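Local coordinates for long form salivary protein D7L1 (Aedes aegypti, PDB 3DXL) that binds and sequesters biogenic amines and leukotrienes of the vertebrate host, and so helps the female mosquito to take a blood meal, at residues E227-C232 / W245-C250; K223-V228 / S254-D259. All coordinates share one frame; numbering follows the deposited sequence. Where two conformers were deposited one is given.

In the fold
Following the chain, helix 223-234 comes first and serves both contacts. Contact 1 closes the shorter loop: after 12 intervening residues the chain enters 245-250 on helix 243-253, and a disulfide fastens the two helices together. The chain then leaves that helix, turns through Ser254 to Val256 and starts helix 257-271, and this turn comes back against the beginning of helix 223-234 in contact 2, closing a longer loop with 25 residues between the segments; the shorter loop of contact 1 lies within this longer one. The two contacts overlap at Glu227 and Val228. Together they tie three consecutive helices of the C-terminal odorant-binding-protein-like half, the half whose pocket takes biogenic amines.

Contact 1 (E227-C232 / W245-C250); sequences EVLNDC and WHYYKC. Unlike the reference sequence in segment 227-232: Glu227 (reference Lys).
The helical segments 227-232 and 245-250 run at 135° to each other, their axes 10.3 Å apart at closest approach, and their backbones come nearest at Cys232 and Cys250. There the disulfide joins SG of Cys232 to SG of Cys250 at 2.0 Å, with a torsion of -90° about the S-S bond, close to the unstrained value. The sulfur of Cys232 lies beside its own backbone N and that of Cys250 anti to its own, and from these unlike positions the two meet between helices whose CA atoms are 6.2 Å apart at Cys232 and Cys250.

A second link lies nearby. His246 NE2 donates to the backbone O of Cys232 over 2.9 Å, nearly straight at 167°; the oxygen lies near the imidazole plane, whereas the nitrogen stands above the carbonyl plane. Histidine suits the place, since its ring carries an N-H across to the neighbouring helix. Tyr247 supplies the apolar part: its CE1 meets CB of Cys232 at 3.7 Å, and its CD1 meets CD2 of Leu229 at 3.9 Å, while one face of its ring takes CD2 of His246. Its hydroxyl is hydrogen-bonded to Glu236, in the connection between the helices, and its side chain also touches Met194 on helix 184-196, which adds a third helix to the packing.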
loop_
_atom_site.group_PDB
_atom_site.type_symbol
_atom_site.label_atom_id
_atom_site.label_comp_id
_atom_site.label_asym_id
_atom_site.label_seq_id
_atom_site.Cartn_x
_atom_site.Cartn_y
_atom_site.Cartn_z
ATOM N N GLU A 227 10.255 -11.022 18.070
ATOM C CA GLU A 227 9.925 -11.810 19.254
ATOM C C GLU A 227 8.589 -11.378 19.858
ATOM O O GLU A 227 7.741 -12.207 20.178
ATOM C CB GLU A 227 11.047 -11.702 20.287
ATOM C CG GLU A 227 12.330 -12.394 19.853
ATOM C CD GLU A 227 13.538 -12.045 20.702
ATOM O OE1 GLU A 227 13.496 -11.055 21.470
ATOM O OE2 GLU A 227 14.547 -12.766 20.582
ATOM N N VAL A 228 8.389 -10.069 19.979
ATOM C CA VAL A 228 7.109 -9.551 20.453
ATOM C C VAL A 228 5.958 -9.988 19.544
ATOM O O VAL A 228 4.923 -10.436 20.009
ATOM C CB VAL A 228 7.135 -8.012 20.585
ATOM C CG1 VAL A 228 5.717 -7.446 20.680
ATOM C CG2 VAL A 228 7.968 -7.586 21.800
ATOM N N LEU A 229 6.148 -9.876 18.235
ATOM C CA LEU A 229 5.076 -10.249 17.323
ATOM C C LEU A 229 4.776 -11.739 17.344
ATOM O O LEU A 229 3.621 -12.134 17.200
ATOM C CB LEU A 229 5.355 -9.765 15.902
ATOM C CG LEU A 229 5.091 -8.275 15.669
ATOM C CD1 LEU A 229 5.557 -7.906 14.266
ATOM C CD2 LEU A 229 3.616 -7.917 15.866
ATOM N N ASN A 230 5.813 -12.553 17.538
ATOM C CA ASN A 230 5.627 -13.997 17.686
ATOM C C ASN A 230 4.747 -14.302 18.898
ATOM O O ASN A 230 3.829 -15.126 18.813
ATOM C CB ASN A 230 6.971 -14.735 17.762
ATOM C CG ASN A 230 7.668 -14.844 16.401
ATOM O OD1 ASN A 230 7.037 -14.704 15.351
ATOM N ND2 ASN A 230 8.973 -15.085 16.423
ATOM N N ASP A 231 5.015 -13.619 20.013
ATOM C CA ASP A 231 4.192 -13.754 21.215
ATOM C C ASP A 231 2.765 -13.254 20.983
ATOM O O ASP A 231 1.808 -13.917 21.374
ATOM C CB ASP A 231 4.834 -13.035 22.405
ATOM C CG ASP A 231 5.858 -13.894 23.133
ATOM O OD1 ASP A 231 6.354 -14.884 22.550
ATOM O OD2 ASP A 231 6.165 -13.579 24.302
ATOM N N CYS A 232 2.625 -12.102 20.327
ATOM C CA CYS A 232 1.300 -11.557 19.991
ATOM C C CYS A 232 0.523 -12.527 19.098
ATOM O O CYS A 232 -0.680 -12.730 19.289
ATOM C CB CYS A 232 1.406 -10.202 19.273
ATOM S SG CYS A 232 2.190 -8.843 20.190
ATOM N N TRP A 245 -6.870 -4.748 15.625
ATOM C CA TRP A 245 -6.872 -4.147 16.954
ATOM C C TRP A 245 -5.990 -4.936 17.926
ATOM O O TRP A 245 -5.232 -4.348 18.701
ATOM C CB TRP A 245 -8.309 -4.052 17.456
ATOM C CG TRP A 245 -8.437 -3.549 18.869
ATOM C CD1 TRP A 245 -8.449 -2.243 19.281
ATOM C CD2 TRP A 245 -8.584 -4.348 20.052
ATOM N NE1 TRP A 245 -8.598 -2.184 20.654
ATOM C CE2 TRP A 245 -8.670 -3.458 21.151
ATOM C CE3 TRP A 245 -8.640 -5.727 20.297
ATOM C CZ2 TRP A 245 -8.834 -3.903 22.472
ATOM C CZ3 TRP A 245 -8.787 -6.169 21.613
ATOM C CH2 TRP A 245 -8.886 -5.257 22.681
ATOM N N HIS A 246 -6.079 -6.262 17.875
ATOM C CA HIS A 246 -5.237 -7.099 18.716
ATOM C C HIS A 246 -3.755 -6.779 18.566
ATOM O O HIS A 246 -3.041 -6.623 19.560
ATOM C CB HIS A 246 -5.469 -8.580 18.428
ATOM C CG HIS A 246 -4.468 -9.478 19.082
ATOM N ND1 HIS A 246 -4.528 -9.813 20.419
ATOM C CD2 HIS A 246 -3.380 -10.112 18.581
ATOM C CE1 HIS A 246 -3.520 -10.616 20.711
ATOM N NE2 HIS A 246 -2.806 -10.809 19.616
ATOM N N TYR A 247 -3.280 -6.707 17.321
ATOM C CA TYR A 247 -1.868 -6.457 17.109
ATOM C C TYR A 247 -1.474 -5.040 17.491
ATOM O O TYR A 247 -0.401 -4.830 18.067
ATOM C CB TYR A 247 -1.463 -6.801 15.673
ATOM C CG TYR A 247 -1.298 -8.291 15.478
ATOM C CD1 TYR A 247 -0.191 -8.956 15.991
ATOM C CD2 TYR A 247 -2.262 -9.036 14.807
ATOM C CE1 TYR A 247 -0.038 -10.321 15.829
ATOM C CE2 TYR A 247 -2.110 -10.415 14.634
ATOM C CZ TYR A 247 -1.002 -11.038 15.151
ATOM O OH TYR A 247 -0.838 -12.389 14.988
ATOM N N TYR A 248 -2.343 -4.082 17.181
ATOM C CA TYR A 248 -2.098 -2.703 17.598
ATOM C C TYR A 248 -1.940 -2.596 19.125
ATOM O O TYR A 248 -0.939 -2.069 19.619
ATOM C CB TYR A 248 -3.218 -1.793 17.093
ATOM C CG TYR A 248 -3.100 -0.362 17.556
ATOM C CD1 TYR A 248 -2.139 0.487 17.015
ATOM C CD2 TYR A 248 -3.930 0.137 18.569
ATOM C CE1 TYR A 248 -2.016 1.814 17.453
ATOM C CE2 TYR A 248 -3.817 1.456 19.010
ATOM C CZ TYR A 248 -2.861 2.282 18.449
ATOM O OH TYR A 248 -2.734 3.587 18.870
ATOM N N LYS A 249 -2.921 -3.129 19.847
ATOM C CA LYS A 249 -2.904 -3.113 21.309
ATOM C C LYS A 249 -1.661 -3.822 21.845
ATOM O O LYS A 249 -0.972 -3.312 22.731
ATOM C CB LYS A 249 -4.161 -3.794 21.824
ATOM C CG LYS A 249 -4.203 -3.979 23.337
ATOM C CD LYS A 249 -5.539 -4.529 23.775
ATOM C CE LYS A 249 -5.557 -4.908 25.260
ATOM N NZ LYS A 249 -5.486 -3.733 26.191
ATOM N N CYS A 250 -1.373 -5.001 21.298
ATOM C CA CYS A 250 -0.235 -5.787 21.733
ATOM C C CYS A 250 1.066 -5.006 21.579
ATOM O O CYS A 250 1.861 -4.925 22.510
ATOM C CB CYS A 250 -0.177 -7.104 20.964
ATOM S SG CYS A 250 0.882 -8.364 21.693
#

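Contact 2 (K223-V228 / S254-D259). Unlike the reference sequence in segment 223-228: Glu227 (reference Lys).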
loop_
_atom_site.group_PDB
_atom_site.type_symbol
_atom_site.label_atom_id
_atom_site.label_comp_id
_atom_site.label_asym_id
_atom_site.label_seq_id
_atom_site.Cartn_x
_atom_site.Cartn_y
_atom_site.Cartn_z
ATOM N N LYS A 223 14.896 -7.443 15.759
ATOM C CA LYS A 223 14.902 -8.725 16.471
ATOM C C LYS A 223 13.901 -8.756 17.629
ATOM O O LYS A 223 13.104 -9.692 17.758
ATOM C CB LYS A 223 16.309 -9.103 16.953
ATOM C CG LYS A 223 17.218 -9.625 15.856
ATOM C CD LYS A 223 18.604 -9.974 16.401
ATOM C CE LYS A 223 19.675 -8.972 15.954
ATOM N NZ LYS A 223 19.964 -7.839 16.888
ATOM N N ALA A 224 13.923 -7.717 18.459
ATOM C CA ALA A 224 13.005 -7.647 19.587
ATOM C C ALA A 224 11.557 -7.568 19.092
ATOM O O ALA A 224 10.681 -8.217 19.638
ATOM C CB ALA A 224 13.355 -6.478 20.501
ATOM N N LEU A 225 11.326 -6.795 18.032
ATOM C CA LEU A 225 10.001 -6.693 17.431
ATOM C C LEU A 225 9.471 -8.052 16.988
ATOM O O LEU A 225 8.330 -8.400 17.247
ATOM C CB LEU A 225 10.039 -5.745 16.237
ATOM C CG LEU A 225 8.807 -5.753 15.325
ATOM C CD1 LEU A 225 7.562 -5.204 16.025
ATOM C CD2 LEU A 225 9.078 -4.974 14.050
ATOM N N GLU A 226 10.320 -8.827 16.323
ATOM C CA GLU A 226 9.902 -10.131 15.835
ATOM C C GLU A 226 9.486 -11.044 16.981
ATOM O O GLU A 226 8.478 -11.740 16.892
ATOM C CB GLU A 226 11.003 -10.789 15.009
ATOM C CG GLU A 226 11.075 -10.310 13.563
ATOM C CD GLU A 226 11.673 -11.356 12.614
ATOM O OE1 GLU A 226 12.612 -12.072 13.011
ATOM O OE2 GLU A 226 11.202 -11.460 11.463
ATOM N N GLU A 227 10.255 -11.022 18.070
ATOM C CA GLU A 227 9.925 -11.810 19.254
ATOM C C GLU A 227 8.589 -11.378 19.858
ATOM O O GLU A 227 7.741 -12.207 20.178
ATOM C CB GLU A 227 11.047 -11.702 20.287
ATOM C CG GLU A 227 12.330 -12.394 19.853
ATOM C CD GLU A 227 13.538 -12.045 20.702
ATOM O OE1 GLU A 227 13.496 -11.055 21.470
ATOM O OE2 GLU A 227 14.547 -12.766 20.582
ATOM N N VAL A 228 8.389 -10.069 19.979
ATOM C CA VAL A 228 7.109 -9.551 20.453
ATOM C C VAL A 228 5.958 -9.988 19.544
ATOM O O VAL A 228 4.923 -10.436 20.009
ATOM C CB VAL A 228 7.135 -8.012 20.585
ATOM C CG1 VAL A 228 5.717 -7.446 20.680
ATOM C CG2 VAL A 228 7.968 -7.586 21.800
ATOM N N SER A 254 3.625 -3.452 24.562
ATOM C CA SER A 254 4.777 -4.368 24.600
ATOM C C SER A 254 6.098 -3.695 24.980
ATOM O O SER A 254 6.186 -2.482 25.089
ATOM C CB SER A 254 4.957 -5.021 23.229
ATOM O OG SER A 254 5.589 -4.114 22.345
ATOM N N SER A 255 7.144 -4.509 25.134
ATOM C CA SER A 255 8.490 -4.011 25.403
ATOM C C SER A 255 9.130 -3.260 24.227
ATOM O O SER A 255 10.206 -2.691 24.379
ATOM C CB SER A 255 9.402 -5.166 25.816
ATOM O OG SER A 255 9.490 -6.116 24.765
ATOM N N VAL A 256 8.478 -3.246 23.059
ATOM C CA VAL A 256 8.980 -2.441 21.938
ATOM C C VAL A 256 8.079 -1.228 21.690
ATOM O O VAL A 256 8.157 -0.609 20.632
ATOM C CB VAL A 256 9.216 -3.270 20.625
ATOM C CG1 VAL A 256 10.227 -4.374 20.867
ATOM C CG2 VAL A 256 7.908 -3.844 20.070
ATOM N N LYS A 257 7.246 -0.871 22.670
ATOM C CA LYS A 257 6.247 0.174 22.450
ATOM C C LYS A 257 6.826 1.502 21.989
ATOM O O LYS A 257 6.240 2.158 21.126
ATOM C CB LYS A 257 5.351 0.359 23.679
ATOM C CG LYS A 257 6.043 0.863 24.945
ATOM C CD LYS A 257 5.062 1.063 26.105
ATOM C CE LYS A 257 4.619 -0.238 26.747
ATOM N NZ LYS A 257 5.730 -0.882 27.494
ATOM N N ASP A 258 7.960 1.919 22.552
ATOM C CA ASP A 258 8.537 3.200 22.170
ATOM C C ASP A 258 9.033 3.199 20.729
ATOM O O ASP A 258 8.739 4.126 19.973
ATOM C CB ASP A 258 9.639 3.619 23.144
ATOM C CG ASP A 258 9.105 3.868 24.544
ATOM O OD1 ASP A 258 8.034 4.494 24.672
ATOM O OD2 ASP A 258 9.758 3.424 25.506
ATOM N N ASP A 259 9.754 2.152 20.338
ATOM C CA ASP A 259 10.173 1.995 18.950
ATOM C C ASP A 259 8.975 1.879 18.019
ATOM O O ASP A 259 8.992 2.447 16.927
ATOM C CB ASP A 259 11.076 0.770 18.803
ATOM C CG ASP A 259 12.441 0.975 19.411
ATOM O OD1 ASP A 259 12.752 2.103 19.840
ATOM O OD2 ASP A 259 13.215 0.001 19.425
#
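This is a small, mainly apolar contact between the first turns of helix 223-234 and the bend 254-256 that leads into helix 257-271, away from the known ligand-binding residues. Val228 and Val256 point at each other tip to tip, CG2 of the first standing 4.0 Å from CG1 of the second. The same CG1 of Val256 also packs on CB of Ala224 at 3.8 Å, one helical turn before Val228, so the valine wedges between two residues of the same helix face. Alanine suits that place because its short side chain lets the valine come near the backbone, where CG1 approaches N of Leu225. With CG1 beside its own backbone N (chi1 -60°), Val256 sends this methyl toward the helix.

The two methyls of Val228 divide the rest: CG1 lies 3.6 Å from CB of Ser254, while CG2 also touches OG of Ser255. Behind them Leu225 packs on Val211 and Phe215 of helix 208-217, extending the apolar layer.

The bend is a type I turn from Ser254 to Lys257, combined with an ST turn in which N of Val256 donates to OG of Ser254 at 3.1 Å. That hydroxyl is also hydrogen-bonded to the backbone O of Leu251. The carbonyl O of Ser254 accepts hydrogen bonds from both N and NZ of Lys257, from opposite faces of its plane. The polar groups thus brace the bend internally, while van der Waals packing of methyls and the serine side chains joins it to the helix. Such a seam depends on complementary shape rather than on directional bonds.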